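Local coordinates for HTH-type dhaKLM operon transcriptional activator DhaS (Lactococcus lactis, PDB 2IU5), which activates transcription of the dhaKLM operon in complex with DhaQ when dihydroxyacetone is present, binding an inverted repeat at the promoter, at residues Leu90-Phe104 against Ala155-Leu167. The protein carries 1 engineered substitution. Numbering follows the deposited sequence.
Sequences LRYLDENQIFYQKIF and AITRESIIRGNSL
Over one face of the Phe104 ring lies the aliphatic stem of Arg158, its CG 3.9 Å from the ring centroid and 19° off the normal, a CH-pi contact; Ile161 CG2 approaches the rim roughly level with the ring. The extended Arg158 chain, with CG anti to the backbone N, holds the guanidinium above the same face, steeply turned against the ring, too far for more than a weak cation-pi attraction; Ile162 CD1 covers one guanidinium face. This is helix packing in the C-terminal domain of a TetR-family regulator: 97-104 crosses 155-163 at -104°, and Ile161 enters as a knob among Leu93, Gln97, Gln101 and Phe104. Phe110 and Phe114 add edge-to-face partners to Phe104. Gln101 NE2 donates to Ile161 O at 2.9 Å, the acceptor in the amide plane and NE2 almost straight out from the carbonyl, with an N-H...O angle of 154°. Replacing Gln101 with leucine would probably cost Ile161 O the side-chain donor that supplements Gly164 N in the Schellman turn. Gln97 NE2 lies 3.3 Å from Gly164 CA at this same turn. Beyond it, Leu167 CD2 presses on Leu93 CB at 3.4 Å, a close fit for two carbons, and Leu90 CD2 rests 4.0 Å from Leu167 CB.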
loop_
_atom_site.group_PDB
_atom_site.type_symbol
_atom_site.label_atom_id
_atom_site.label_comp_id
_atom_site.label_asym_id
_atom_site.label_seq_id
_atom_site.Cartn_x
_atom_site.Cartn_y
_atom_site.Cartn_z
ATOM N N LEU A 90 -2.338 2.967 -16.778
ATOM C CA LEU A 90 -2.471 4.318 -16.235
ATOM C C LEU A 90 -3.442 5.166 -17.057
ATOM O O LEU A 90 -4.266 5.888 -16.495
ATOM C CB LEU A 90 -1.106 5.018 -16.141
ATOM C CG LEU A 90 -0.153 4.311 -15.180
ATOM C CD1 LEU A 90 1.231 4.995 -15.225
ATOM C CD2 LEU A 90 -0.693 4.272 -13.743
ATOM N N ARG A 91 -3.347 5.092 -18.379
ATOM C CA ARG A 91 -4.277 5.801 -19.240
ATOM C C ARG A 91 -5.720 5.363 -19.025
ATOM O O ARG A 91 -6.622 6.196 -19.019
ATOM C CB ARG A 91 -3.903 5.592 -20.699
ATOM C CG ARG A 91 -2.758 6.468 -21.112
ATOM C CD ARG A 91 -2.549 6.515 -22.622
ATOM N NE ARG A 91 -1.367 7.312 -22.857
ATOM C CZ ARG A 91 -0.667 7.264 -23.982
ATOM N NH1 ARG A 91 -1.056 6.450 -24.962
ATOM N NH2 ARG A 91 0.402 8.024 -24.121
ATOM N N TYR A 92 -5.945 4.071 -18.855
ATOM C CA TYR A 92 -7.281 3.538 -18.621
ATOM C C TYR A 92 -7.829 4.097 -17.326
ATOM O O TYR A 92 -8.998 4.512 -17.247
ATOM C CB TYR A 92 -7.188 2.016 -18.555
ATOM C CG TYR A 92 -8.425 1.335 -17.980
ATOM C CD1 TYR A 92 -9.544 1.090 -18.773
ATOM C CD2 TYR A 92 -8.455 0.935 -16.647
ATOM C CE1 TYR A 92 -10.669 0.460 -18.240
ATOM C CE2 TYR A 92 -9.561 0.310 -16.103
ATOM C CZ TYR A 92 -10.660 0.079 -16.906
ATOM O OH TYR A 92 -11.735 -0.542 -16.325
ATOM N N LEU A 93 -7.000 4.121 -16.287
ATOM C CA LEU A 93 -7.460 4.621 -14.986
ATOM C C LEU A 93 -7.739 6.115 -15.059
ATOM O O LEU A 93 -8.692 6.599 -14.431
ATOM C CB LEU A 93 -6.460 4.310 -13.864
ATOM C CG LEU A 93 -6.334 2.800 -13.661
ATOM C CD1 LEU A 93 -5.161 2.560 -12.717
ATOM C CD2 LEU A 93 -7.598 2.208 -13.063
ATOM N N ASP A 94 -6.938 6.866 -15.811
ATOM C CA ASP A 94 -7.221 8.296 -15.995
ATOM C C ASP A 94 -8.551 8.544 -16.744
ATOM O O ASP A 94 -9.351 9.392 -16.343
ATOM C CB ASP A 94 -6.093 8.959 -16.789
ATOM C CG ASP A 94 -4.911 9.351 -15.934
ATOM O OD1 ASP A 94 -5.051 9.365 -14.685
ATOM O OD2 ASP A 94 -3.837 9.645 -16.520
ATOM N N GLU A 95 -8.769 7.811 -17.832
ATOM C CA GLU A 95 -9.978 7.951 -18.625
ATOM C C GLU A 95 -11.176 7.609 -17.761
ATOM O O GLU A 95 -12.221 8.281 -17.826
ATOM C CB GLU A 95 -9.924 7.014 -19.824
ATOM C CG GLU A 95 -11.189 7.044 -20.632
ATOM C CD GLU A 95 -11.015 6.357 -21.967
ATOM O OE1 GLU A 95 -9.846 6.156 -22.368
ATOM O OE2 GLU A 95 -12.056 6.031 -22.585
ATOM N N ASN A 96 -11.021 6.568 -16.951
ATOM C CA ASN A 96 -12.130 6.095 -16.141
ATOM C C ASN A 96 -11.987 6.510 -14.686
ATOM O O ASN A 96 -12.429 5.778 -13.787
ATOM C CB ASN A 96 -12.253 4.580 -16.244
ATOM C CG ASN A 96 -12.668 4.138 -17.614
ATOM O OD1 ASN A 96 -13.839 4.228 -17.987
ATOM N ND2 ASN A 96 -11.712 3.659 -18.387
ATOM N N GLN A 97 -11.372 7.668 -14.457
ATOM C CA GLN A 97 -11.084 8.091 -13.096
ATOM C C GLN A 97 -12.374 8.289 -12.287
ATOM O O GLN A 97 -12.440 7.936 -11.103
ATOM C CB GLN A 97 -10.292 9.385 -13.125
ATOM C CG GLN A 97 -10.039 10.011 -11.799
ATOM C CD GLN A 97 -9.907 11.483 -12.019
ATOM O OE1 GLN A 97 -10.904 12.212 -12.039
ATOM N NE2 GLN A 97 -8.674 11.937 -12.198
ATOM N N ILE A 98 -13.409 8.845 -12.906
ATOM C CA ILE A 98 -14.617 9.118 -12.147
ATOM C C ILE A 98 -15.291 7.798 -11.778
ATOM O O ILE A 98 -15.759 7.619 -10.653
ATOM C CB ILE A 98 -15.581 10.018 -12.903
ATOM C CG1 ILE A 98 -14.979 11.411 -12.984
ATOM C CG2 ILE A 98 -16.972 9.995 -12.255
ATOM C CD1 ILE A 98 -15.803 12.405 -13.718
ATOM N N PHE A 99 -15.344 6.866 -12.720
ATOM C CA PHE A 99 -15.862 5.519 -12.487
ATOM C C PHE A 99 -15.163 4.923 -11.278
ATOM O O PHE A 99 -15.835 4.426 -10.360
ATOM C CB PHE A 99 -15.585 4.688 -13.749
ATOM C CG PHE A 99 -15.998 3.235 -13.701
ATOM C CD1 PHE A 99 -17.287 2.828 -14.002
ATOM C CD2 PHE A 99 -15.074 2.264 -13.364
ATOM C CE1 PHE A 99 -17.636 1.482 -13.960
ATOM C CE2 PHE A 99 -15.423 0.926 -13.319
ATOM C CZ PHE A 99 -16.707 0.534 -13.616
ATOM N N TYR A 100 -13.823 4.963 -11.276
ATOM C CA TYR A 100 -13.084 4.313 -10.185
ATOM C C TYR A 100 -13.188 5.062 -8.868
ATOM O O TYR A 100 -13.234 4.429 -7.803
ATOM C CB TYR A 100 -11.641 3.895 -10.560
ATOM C CG TYR A 100 -11.733 2.674 -11.430
ATOM C CD1 TYR A 100 -12.040 1.431 -10.859
ATOM C CD2 TYR A 100 -11.536 2.740 -12.796
ATOM C CE1 TYR A 100 -12.148 0.286 -11.620
ATOM C CE2 TYR A 100 -11.640 1.577 -13.582
ATOM C CZ TYR A 100 -11.945 0.362 -12.973
ATOM O OH TYR A 100 -12.058 -0.784 -13.715
ATOM N N GLN A 101 -13.229 6.390 -8.896
ATOM C CA GLN A 101 -13.536 7.144 -7.681
ATOM C C GLN A 101 -14.845 6.635 -7.071
ATOM O O GLN A 101 -14.939 6.422 -5.848
ATOM C CB GLN A 101 -13.759 8.624 -7.987
ATOM C CG GLN A 101 -12.542 9.394 -8.362
ATOM C CD GLN A 101 -12.863 10.856 -8.585
ATOM O OE1 GLN A 101 -14.036 11.236 -8.722
ATOM N NE2 GLN A 101 -11.827 11.687 -8.620
ATOM N N LYS A 102 -15.851 6.443 -7.925
ATOM C CA LYS A 102 -17.124 5.929 -7.447
ATOM C C LYS A 102 -17.041 4.541 -6.866
ATOM O O LYS A 102 -17.667 4.259 -5.850
ATOM C CB LYS A 102 -18.204 6.028 -8.514
ATOM C CG LYS A 102 -18.567 7.459 -8.808
ATOM C CD LYS A 102 -19.501 7.563 -10.003
ATOM C CE LYS A 102 -19.815 9.020 -10.260
ATOM N NZ LYS A 102 -20.499 9.276 -11.564
ATOM N N ILE A 103 -16.270 3.676 -7.503
ATOM C CA ILE A 103 -16.131 2.304 -7.029
ATOM C C ILE A 103 -15.422 2.255 -5.679
ATOM O O ILE A 103 -15.791 1.450 -4.812
ATOM C CB ILE A 103 -15.363 1.455 -8.019
ATOM C CG1 ILE A 103 -16.113 1.361 -9.355
ATOM C CG2 ILE A 103 -15.098 0.070 -7.427
ATOM C CD1 ILE A 103 -17.535 0.897 -9.234
ATOM N N PHE A 104 -14.413 3.092 -5.469
ATOM C CA PHE A 104 -13.757 3.100 -4.169
ATOM C C PHE A 104 -14.735 3.492 -3.067
ATOM O O PHE A 104 -14.556 3.082 -1.918
ATOM C CB PHE A 104 -12.526 4.009 -4.139
ATOM C CG PHE A 104 -11.317 3.397 -4.757
ATOM C CD1 PHE A 104 -10.750 2.253 -4.213
ATOM C CD2 PHE A 104 -10.739 3.953 -5.890
ATOM C CE1 PHE A 104 -9.614 1.682 -4.799
ATOM C CE2 PHE A 104 -9.608 3.387 -6.477
ATOM C CZ PHE A 104 -9.053 2.247 -5.919
ATOM N N ALA A 155 -1.089 2.075 -3.793
ATOM C CA ALA A 155 -1.368 3.192 -2.895
ATOM C C ALA A 155 -1.358 4.527 -3.638
ATOM O O ALA A 155 -2.221 5.381 -3.429
ATOM C CB ALA A 155 -0.340 3.223 -1.766
ATOM N N ILE A 156 -0.369 4.696 -4.507
ATOM C CA ILE A 156 -0.183 5.945 -5.230
ATOM C C ILE A 156 -1.340 6.137 -6.210
ATOM O O ILE A 156 -1.897 7.233 -6.308
ATOM C CB ILE A 156 1.139 5.936 -5.999
ATOM C CG1 ILE A 156 2.319 6.030 -5.023
ATOM C CG2 ILE A 156 1.148 7.049 -7.032
ATOM C CD1 ILE A 156 2.430 7.350 -4.350
ATOM N N THR A 157 -1.705 5.084 -6.925
ATOM C CA THR A 157 -2.747 5.228 -7.948
ATOM C C THR A 157 -4.130 5.352 -7.326
ATOM O O THR A 157 -4.945 6.151 -7.785
ATOM C CB THR A 157 -2.708 4.102 -9.000
ATOM O OG1 THR A 157 -2.903 2.839 -8.352
ATOM C CG2 THR A 157 -1.394 4.124 -9.747
ATOM N N ARG A 158 -4.414 4.586 -6.272
ATOM C CA ARG A 158 -5.650 4.816 -5.525
ATOM C C ARG A 158 -5.783 6.262 -5.059
ATOM O O ARG A 158 -6.829 6.886 -5.241
ATOM C CB ARG A 158 -5.763 3.882 -4.313
ATOM C CG ARG A 158 -7.002 4.188 -3.457
ATOM C CD ARG A 158 -7.142 3.229 -2.267
ATOM N NE ARG A 158 -8.211 3.600 -1.340
ATOM C CZ ARG A 158 -8.111 4.529 -0.392
ATOM N NH1 ARG A 158 -6.982 5.210 -0.219
ATOM N NH2 ARG A 158 -9.155 4.779 0.394
ATOM N N GLU A 159 -4.739 6.808 -4.455
ATOM C CA GLU A 159 -4.813 8.187 -3.970
ATOM C C GLU A 159 -5.040 9.161 -5.121
ATOM O O GLU A 159 -5.843 10.082 -5.004
ATOM C CB GLU A 159 -3.557 8.566 -3.191
ATOM C CG GLU A 159 -3.550 10.016 -2.746
ATOM C CD GLU A 159 -2.263 10.389 -2.031
ATOM O OE1 GLU A 159 -1.213 9.790 -2.363
ATOM O OE2 GLU A 159 -2.310 11.272 -1.147
ATOM N N SER A 160 -4.344 8.964 -6.231
ATOM C CA SER A 160 -4.479 9.865 -7.376
ATOM C C SER A 160 -5.906 9.801 -7.933
ATOM O O SER A 160 -6.504 10.823 -8.282
ATOM C CB SER A 160 -3.517 9.411 -8.456
ATOM O OG SER A 160 -2.202 9.676 -8.011
ATOM N N ILE A 161 -6.452 8.601 -8.009
ATOM C CA ILE A 161 -7.825 8.441 -8.491
ATOM C C ILE A 161 -8.778 9.197 -7.576
ATOM O O ILE A 161 -9.608 9.985 -8.027
ATOM C CB ILE A 161 -8.207 6.958 -8.538
ATOM C CG1 ILE A 161 -7.517 6.323 -9.745
ATOM C CG2 ILE A 161 -9.715 6.799 -8.698
ATOM C CD1 ILE A 161 -7.492 4.825 -9.745
ATOM N N ILE A 162 -8.662 8.953 -6.279
ATOM C CA ILE A 162 -9.591 9.556 -5.340
ATOM C C ILE A 162 -9.493 11.086 -5.360
ATOM O O ILE A 162 -10.521 11.780 -5.225
ATOM C CB ILE A 162 -9.389 8.974 -3.919
ATOM C CG1 ILE A 162 -9.797 7.504 -3.913
ATOM C CG2 ILE A 162 -10.140 9.776 -2.858
ATOM C CD1 ILE A 162 -9.558 6.798 -2.590
ATOM N N ARG A 163 -8.273 11.594 -5.531
ATOM C CA ARG A 163 -7.979 13.024 -5.531
ATOM C C ARG A 163 -8.219 13.730 -6.864
ATOM O O ARG A 163 -8.250 14.971 -6.914
ATOM C CB ARG A 163 -6.564 13.305 -5.006
ATOM C CG ARG A 163 -6.332 12.877 -3.551
ATOM C CD ARG A 163 -5.015 13.391 -2.968
ATOM N NE ARG A 163 -4.843 14.832 -3.171
ATOM C CZ ARG A 163 -3.726 15.404 -3.613
ATOM N NH1 ARG A 163 -2.660 14.665 -3.904
ATOM N NH2 ARG A 163 -3.672 16.722 -3.766
ATOM N N GLY A 164 -8.391 12.959 -7.933
ATOM C CA GLY A 164 -8.531 13.533 -9.272
ATOM C C GLY A 164 -7.226 14.043 -9.862
ATOM O O GLY A 164 -7.229 15.011 -10.622
ATOM N N ASN A 165 -6.114 13.402 -9.517
ATOM C CA ASN A 165 -4.811 13.750 -10.100
ATOM C C ASN A 165 -4.426 12.793 -11.242
ATOM O O ASN A 165 -4.816 11.632 -11.233
ATOM C CB ASN A 165 -3.731 13.711 -9.008
ATOM C CG ASN A 165 -3.938 14.751 -7.924
ATOM O OD1 ASN A 165 -3.766 14.468 -6.744
ATOM N ND2 ASN A 165 -4.307 15.956 -8.320
ATOM N N SER A 166 -3.664 13.271 -12.223
ATOM C CA SER A 166 -3.379 12.481 -13.413
ATOM C C SER A 166 -2.414 11.348 -13.054
ATOM O O SER A 166 -1.409 11.563 -12.369
ATOM C CB SER A 166 -2.718 13.357 -14.482
ATOM O OG SER A 166 -1.944 12.540 -15.354
ATOM N N LEU A 167 -2.718 10.149 -13.518
ATOM C CA LEU A 167 -1.836 9.006 -13.323
ATOM C C LEU A 167 -0.738 8.946 -14.374
ATOM O O LEU A 167 0.397 8.570 -14.063
ATOM C CB LEU A 167 -2.643 7.703 -13.348
ATOM C CG LEU A 167 -3.522 7.381 -12.133
ATOM C CD1 LEU A 167 -4.686 8.373 -12.027
ATOM C CD2 LEU A 167 -4.030 5.949 -12.200
#